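Local coordinates for extrinsic protein in photosystem II (Chaetoceros gracilis, PDB 4K7B), which is an extrinsic protein of diatom photosystem II that probably binds the membrane-embedded core on its lumenal, oxygen-evolving side, at residues T64-I67 against F68-I71; S5-T8 against I9-R13; A85-A89 against N90-P94. One frame throughout, in Å; residues are numbered along the deposited sequence.

Contact 1: T64-I67 against F68-I71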
loop_
_atom_site.group_PDB
_atom_site.type_symbol
_atom_site.label_atom_id
_atom_site.label_comp_id
_atom_site.label_asym_id
_atom_site.label_seq_id
_atom_site.Cartn_x
_atom_site.Cartn_y
_atom_site.Cartn_z
ATOM N N THR A 64 0.697 8.175 -5.030
ATOM C CA THR A 64 -0.316 7.214 -5.473
ATOM C C THR A 64 -0.425 7.218 -7.004
ATOM O O THR A 64 -0.411 6.153 -7.670
ATOM C CB THR A 64 -1.682 7.530 -4.840
ATOM O OG1 THR A 64 -1.557 7.474 -3.404
ATOM C CG2 THR A 64 -2.743 6.532 -5.293
ATOM N N ASN A 65 -0.507 8.426 -7.559
ATOM C CA ASN A 65 -0.552 8.573 -9.006
ATOM C C ASN A 65 0.675 7.930 -9.643
ATOM O O ASN A 65 0.580 7.305 -10.697
ATOM C CB ASN A 65 -0.635 10.038 -9.423
ATOM C CG ASN A 65 -2.024 10.646 -9.215
ATOM O OD1 ASN A 65 -3.023 9.947 -9.123
ATOM N ND2 ASN A 65 -2.081 11.972 -9.144
ATOM N N GLU A 66 1.833 8.079 -9.003
ATOM C CA GLU A 66 3.051 7.465 -9.526
ATOM C C GLU A 66 2.949 5.939 -9.568
ATOM O O GLU A 66 3.358 5.300 -10.568
ATOM C CB GLU A 66 4.266 7.885 -8.697
ATOM C CG GLU A 66 5.581 7.640 -9.398
ATOM C CD GLU A 66 5.764 8.538 -10.607
ATOM O OE1 GLU A 66 6.450 8.123 -11.565
ATOM O OE2 GLU A 66 5.215 9.658 -10.599
ATOM N N ILE A 67 2.418 5.349 -8.490
ATOM C CA ILE A 67 2.162 3.906 -8.513
ATOM C C ILE A 67 1.299 3.517 -9.715
ATOM O O ILE A 67 1.610 2.560 -10.440
ATOM C CB ILE A 67 1.488 3.420 -7.219
ATOM C CG1 ILE A 67 2.442 3.584 -6.045
ATOM C CG2 ILE A 67 1.032 1.959 -7.354
ATOM C CD1 ILE A 67 1.758 3.397 -4.714
ATOM N N PHE A 68 0.214 4.255 -9.931
ATOM C CA PHE A 68 -0.667 3.874 -11.042
ATOM C C PHE A 68 -0.114 4.154 -12.460
ATOM O O PHE A 68 -0.436 3.432 -13.406
ATOM C CB PHE A 68 -2.096 4.376 -10.794
ATOM C CG PHE A 68 -2.835 3.550 -9.770
ATOM C CD1 PHE A 68 -3.808 2.650 -10.172
ATOM C CD2 PHE A 68 -2.506 3.626 -8.423
ATOM C CE1 PHE A 68 -4.469 1.866 -9.249
ATOM C CE2 PHE A 68 -3.163 2.840 -7.490
ATOM C CZ PHE A 68 -4.148 1.957 -7.910
ATOM N N LYS A 69 0.766 5.150 -12.581
ATOM C CA LYS A 69 1.480 5.432 -13.834
ATOM C C LYS A 69 2.396 4.253 -14.140
ATOM O O LYS A 69 2.474 3.763 -15.288
ATOM C CB LYS A 69 2.305 6.715 -13.682
ATOM C CG LYS A 69 3.108 7.128 -14.908
ATOM C CD LYS A 69 3.799 8.463 -14.655
ATOM C CE LYS A 69 4.478 9.005 -15.902
ATOM N NZ LYS A 69 5.053 10.358 -15.658
ATOM N N ALA A 70 3.072 3.778 -13.096
ATOM C CA ALA A 70 3.931 2.611 -13.258
ATOM C C ALA A 70 3.143 1.365 -13.626
ATOM O O ALA A 70 3.581 0.577 -14.469
ATOM C CB ALA A 70 4.756 2.374 -12.008
ATOM N N ILE A 71 1.985 1.179 -12.992
ATOM C CA ILE A 71 1.114 0.069 -13.346
ATOM C C ILE A 71 0.736 0.129 -14.815
ATOM O O ILE A 71 0.792 -0.879 -15.521
ATOM C CB ILE A 71 -0.163 0.060 -12.488
ATOM C CG1 ILE A 71 0.173 -0.390 -11.068
ATOM C CG2 ILE A 71 -1.223 -0.861 -13.117
ATOM C CD1 ILE A 71 -0.989 -0.264 -10.113
#

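Contact 2: S5-T8 against I9-R13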
loop_
_atom_site.group_PDB
_atom_site.type_symbol
_atom_site.label_atom_id
_atom_site.label_comp_id
_atom_site.label_asym_id
_atom_site.label_seq_id
_atom_site.Cartn_x
_atom_site.Cartn_y
_atom_site.Cartn_z
ATOM N N SER A 5 -10.350 13.248 14.462
ATOM C CA SER A 5 -9.801 13.075 15.793
ATOM C C SER A 5 -8.545 12.232 15.724
ATOM O O SER A 5 -8.193 11.708 14.673
ATOM C CB SER A 5 -10.816 12.370 16.694
ATOM O OG SER A 5 -11.002 11.018 16.289
ATOM N N SER A 6 -7.867 12.093 16.855
ATOM C CA SER A 6 -6.720 11.209 16.910
ATOM C C SER A 6 -7.136 9.773 16.532
ATOM O O SER A 6 -6.407 9.061 15.828
ATOM C CB SER A 6 -6.082 11.279 18.295
ATOM O OG SER A 6 -4.875 10.553 18.335
ATOM N N ALA A 7 -8.332 9.375 16.961
ATOM C CA ALA A 7 -8.881 8.069 16.628
ATOM C C ALA A 7 -9.124 7.890 15.131
ATOM O O ALA A 7 -8.844 6.829 14.592
ATOM C CB ALA A 7 -10.175 7.821 17.396
ATOM N N THR A 8 -9.673 8.893 14.458
ATOM C CA THR A 8 -9.943 8.723 13.028
ATOM C C THR A 8 -8.637 8.583 12.239
ATOM O O THR A 8 -8.533 7.779 11.293
ATOM C CB THR A 8 -10.823 9.854 12.426
ATOM O OG1 THR A 8 -10.116 11.100 12.429
ATOM C CG2 THR A 8 -12.127 10.000 13.212
ATOM N N ILE A 9 -7.633 9.352 12.654
ATOM C CA ILE A 9 -6.324 9.263 12.030
ATOM C C ILE A 9 -5.716 7.889 12.247
ATOM O O ILE A 9 -5.265 7.244 11.296
ATOM C CB ILE A 9 -5.370 10.348 12.570
ATOM C CG1 ILE A 9 -5.828 11.728 12.106
ATOM C CG2 ILE A 9 -3.934 10.066 12.122
ATOM C CD1 ILE A 9 -5.067 12.873 12.762
ATOM N N ASN A 10 -5.701 7.422 13.492
ATOM C CA ASN A 10 -5.171 6.087 13.756
ATOM C C ASN A 10 -5.923 4.960 13.065
ATOM O O ASN A 10 -5.325 3.982 12.621
ATOM C CB ASN A 10 -5.099 5.803 15.260
ATOM C CG ASN A 10 -3.749 6.126 15.839
ATOM O OD1 ASN A 10 -3.055 7.018 15.342
ATOM N ND2 ASN A 10 -3.351 5.388 16.882
ATOM N N ARG A 11 -7.242 5.083 12.988
ATOM C CA ARG A 11 -8.074 4.074 12.350
ATOM C C ARG A 11 -7.738 4.004 10.854
ATOM O O ARG A 11 -7.578 2.915 10.291
ATOM C CB ARG A 11 -9.552 4.432 12.569
ATOM C CG ARG A 11 -10.498 3.259 12.703
ATOM C CD ARG A 11 -11.912 3.703 13.115
ATOM N NE ARG A 11 -12.111 3.743 14.569
ATOM C CZ ARG A 11 -12.435 4.842 15.247
ATOM N NH1 ARG A 11 -12.601 5.992 14.607
ATOM N NH2 ARG A 11 -12.593 4.795 16.563
ATOM N N ALA A 12 -7.630 5.164 10.230
ATOM C CA ALA A 12 -7.309 5.194 8.806
ATOM C C ALA A 12 -5.890 4.674 8.531
ATOM O O ALA A 12 -5.675 3.856 7.623
ATOM C CB ALA A 12 -7.495 6.596 8.253
ATOM N N ARG A 13 -4.927 5.124 9.330
ATOM C CA ARG A 13 -3.548 4.699 9.142
ATOM C C ARG A 13 -3.409 3.194 9.345
ATOM O O ARG A 13 -2.747 2.498 8.576
ATOM C CB ARG A 13 -2.625 5.502 10.075
ATOM C CG ARG A 13 -1.187 5.047 10.125
ATOM C CD ARG A 13 -0.312 6.094 10.839
ATOM N NE ARG A 13 -0.252 7.325 10.058
ATOM C CZ ARG A 13 0.590 7.526 9.050
ATOM N NH1 ARG A 13 1.467 6.584 8.717
ATOM N NH2 ARG A 13 0.570 8.677 8.380
HETATM O O HOH W 1 -3.107 9.137 17.296
#

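Contact 3: A85-A89 against N90-P94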
loop_
_atom_site.group_PDB
_atom_site.type_symbol
_atom_site.label_atom_id
_atom_site.label_comp_id
_atom_site.label_asym_id
_atom_site.label_seq_id
_atom_site.Cartn_x
_atom_site.Cartn_y
_atom_site.Cartn_z
ATOM N N ALA A 85 8.329 3.704 -2.293
ATOM C CA ALA A 85 8.472 5.135 -2.009
ATOM C C ALA A 85 7.255 5.681 -1.267
ATOM O O ALA A 85 7.390 6.473 -0.324
ATOM C CB ALA A 85 8.712 5.921 -3.294
ATOM N N TYR A 86 6.070 5.247 -1.689
ATOM C CA TYR A 86 4.826 5.661 -1.053
ATOM C C TYR A 86 4.784 5.187 0.398
ATOM O O TYR A 86 4.467 5.954 1.317
ATOM C CB TYR A 86 3.637 5.103 -1.838
ATOM C CG TYR A 86 2.281 5.337 -1.215
ATOM C CD1 TYR A 86 1.667 6.576 -1.282
ATOM C CD2 TYR A 86 1.603 4.307 -0.572
ATOM C CE1 TYR A 86 0.419 6.790 -0.727
ATOM C CE2 TYR A 86 0.354 4.515 -0.003
ATOM C CZ TYR A 86 -0.232 5.759 -0.089
ATOM O OH TYR A 86 -1.471 5.981 0.455
ATOM N N MET A 87 5.103 3.917 0.613
ATOM C CA MET A 87 5.108 3.430 1.983
ATOM C C MET A 87 6.116 4.129 2.873
ATOM O O MET A 87 5.790 4.509 4.004
ATOM C CB MET A 87 5.274 1.922 2.020
ATOM C CG MET A 87 3.974 1.246 1.605
ATOM S SD MET A 87 4.055 -0.528 1.644
ATOM C CE MET A 87 4.542 -0.821 3.340
ATOM N N ALA A 88 7.330 4.328 2.366
ATOM C CA ALA A 88 8.367 4.963 3.175
ATOM C C ALA A 88 7.992 6.404 3.507
ATOM O O ALA A 88 8.154 6.849 4.645
ATOM C CB ALA A 88 9.700 4.915 2.458
ATOM N N ALA A 89 7.471 7.124 2.518
ATOM C CA ALA A 89 7.159 8.538 2.708
ATOM C C ALA A 89 5.999 8.738 3.670
ATOM O O ALA A 89 5.873 9.789 4.296
ATOM C CB ALA A 89 6.854 9.199 1.367
ATOM N N ASN A 90 5.153 7.728 3.787
ATOM C CA ASN A 90 3.957 7.853 4.605
ATOM C C ASN A 90 3.985 7.054 5.902
ATOM O O ASN A 90 2.973 6.947 6.596
ATOM C CB ASN A 90 2.728 7.528 3.764
ATOM C CG ASN A 90 2.481 8.589 2.723
ATOM O OD1 ASN A 90 2.057 9.689 3.055
ATOM N ND2 ASN A 90 2.823 8.295 1.477
ATOM N N GLU A 91 5.162 6.516 6.218
ATOM C CA GLU A 91 5.375 5.752 7.446
ATOM C C GLU A 91 4.427 4.571 7.546
ATOM O O GLU A 91 3.942 4.235 8.633
ATOM C CB GLU A 91 5.274 6.642 8.695
ATOM C CG GLU A 91 6.392 7.659 8.814
ATOM C CD GLU A 91 6.613 8.091 10.253
ATOM O OE1 GLU A 91 5.616 8.229 10.995
ATOM O OE2 GLU A 91 7.785 8.278 10.644
ATOM N N ILE A 92 4.145 3.953 6.405
ATOM C CA ILE A 92 3.393 2.708 6.413
ATOM C C ILE A 92 4.412 1.596 6.481
ATOM O O ILE A 92 5.255 1.462 5.595
ATOM C CB ILE A 92 2.537 2.535 5.150
ATOM C CG1 ILE A 92 1.583 3.720 4.978
ATOM C CG2 ILE A 92 1.762 1.229 5.224
ATOM C CD1 ILE A 92 0.860 3.723 3.632
ATOM N N ARG A 93 4.358 0.816 7.556
ATOM C CA ARG A 93 5.356 -0.207 7.776
ATOM C C ARG A 93 4.960 -1.507 7.092
ATOM O O ARG A 93 3.783 -1.827 7.004
ATOM C CB ARG A 93 5.567 -0.402 9.278
ATOM C CG ARG A 93 6.100 0.875 9.931
ATOM C CD ARG A 93 6.292 0.749 11.428
ATOM N NE ARG A 93 7.087 1.864 11.933
ATOM C CZ ARG A 93 6.590 3.054 12.261
ATOM N NH1 ARG A 93 5.289 3.286 12.146
ATOM N NH2 ARG A 93 7.393 4.012 12.705
ATOM N N PRO A 94 5.942 -2.244 6.567
ATOM C CA PRO A 94 5.609 -3.548 5.993
ATOM C C PRO A 94 5.050 -4.491 7.051
ATOM O O PRO A 94 5.201 -4.253 8.251
ATOM C CB PRO A 94 6.953 -4.065 5.481
ATOM C CG PRO A 94 7.801 -2.840 5.320
ATOM C CD PRO A 94 7.371 -1.918 6.410
#

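Contact 1: T64-I67 against F68-I71
Ile-67 and Ile-71, one turn apart on helix 54-73, meet through branch ends: CG2 of Ile-67 lies 4.1 Å from CD1 of Ile-71. In Ile-71, CG1 turns away from its own carbonyl carbon (chi1 -73°), which brings CG1 to 3.3 Å from Ile-67 O and lets CD1 reach back over the Phe-68 ring, about 4.0 Å above the plane and over its centre. The ring is also met at CD2, where Ile-67 CG2 comes obliquely to 4.1 Å, and at its edge, where Thr-64 O lies in the ring plane, 3.4 Å from CD2. That carbonyl oxygen does double duty, because it accepts the Phe-68 N-H at 3.0 Å in its own carbonyl plane. On the buried side Ile-67 also packs on Phe-42, Ala-82 and Tyr-86, and Ala-70 on Val-79, while Thr-64 OG1 bonds back to Ala-60 O and to Asn-46. The exposed flank is looser. Glu-66 and the extended Lys-69 run side by side in the same direction; in the modelled conformer of Glu-66, OE1 is 4.9 Å from Lys-69 NZ, without a salt bridge, so any attraction is probably mild. The chemistry is that of an amphipathic helix: hydrocarbon faces its neighbours, charge faces water, and regular backbone bonds satisfy the peptide groups between.

Contact 2: S5-T8 against I9-R13
Ile-9 runs past the first turn of helix 6-21 with CG1 3.5 Å from Ser-5 O, the carbonyl oxygen that also accepts the Ile-9 N-H at 3.2 Å. In Ile-9, CG1 is turned away from its own carbonyl carbon (chi1 -68°), which directs it back toward the helix start. The side chain also packs on Pro-51, and a bound sulfate, probably from the crystallisation liquor, lies near it.

Ser-5 and Thr-8 exchange bonds, each hydroxyl oxygen accepting the other's backbone N-H. OG1 of Thr-8 stands between its own backbone N and carbonyl carbon (chi1 67°), where it accepts the Ser-5 N-H at 3.0 Å along an almost straight line (171°). In return Ser-5 OG accepts from Thr-8 N at 3.1 Å, so a first-turn amide that lacks a helical carbonyl partner is satisfied.

One turn on, Arg-11 is modelled in two conformers. In one of them the chain bends at chi3 and lays the guanidinium back beside Ala-7, with NH2 4.0 Å from Ala-7 CB and Ala-7 O above one face, displaced toward the rim. Over the face, the oxygen is not in line with any guanidinium N-H; it accepts the backbone N-H of Arg-11. On another flank a water lies between Ser-6 OG and Asn-10 OD1, donating a weak bond to the latter; its very short distance to OG makes the bridge doubtful. The reciprocal pair Ser-5 and Thr-8 is a capping box, with Ser-5 as the N-cap of a largely solvent-exposed first turn.

Contact 3: A85-A89 against N90-P94
Met-87 O accepts two backbone N-H groups as helix 76-89 ends: Ile-92 N at 3.0 Å, and Asn-90 N at 3.3 Å, the latter well above the carbonyl plane. Tyr-86 O is gripped twice by Asn-90, through a weak bond from its N and a firmer one of 2.9 Å from ND2, with the oxygen close to the amide plane. The torsion chi1 of -69° folds the Asn-90 amide back over the last turn, where ND2 also lies 3.5 Å from Tyr-86 CD1, ring and amide planes being 52° apart. Gln-63 takes a further bond from ND2, and Tyr-50 OH is bonded to OD1, so both ends of this buried amide are fixed. An alanine at Asn-90 would remove all three side-chain bonds and is likely to leave Tyr-50 and Gln-63 without this mate and Tyr-86 O without its stronger bond from this residue.

Beyond the turn, Ile-92 comes back onto the helix: its CD1 lies 3.8 Å from Tyr-86 CE2, and its side chain crosses that of Met-87 at about a right angle. The Met-87 chain bends at chi3, which brings CE to 3.9 Å from Ile-92 CG2 and next to the Pro-94 ring. Glu-91, with positive phi, is the C-prime residue of a Schellman motif, made by the Ile-92 N to Met-87 O bond and the weak Glu-91 N to Ala-88 O bond, with Met-87 and Ile-92 in apolar contact across it.

In the fold
From the N terminus, contact 2 opens helix 6-21, contact 1 lies within helix 54-73, and contact 3 ends helix 76-89 and starts the long loop toward helix 108-112. All three are local and follow in series; none closes a loop, since the two segments of each are continuous, none nests in or crosses another, and only contact 3 turns the chain out of a helix. Contacts 1 and 2 do not touch. Contact 3 meets both: Tyr-86 packs on Thr-64 and Ile-67, joining the consecutive helices 54-73 and 76-89, while in the modelled conformer Arg-13 NH1 probably hydrogen-bonds Asn-90 O, which would link helix 6-21 to the turn after helix 76-89.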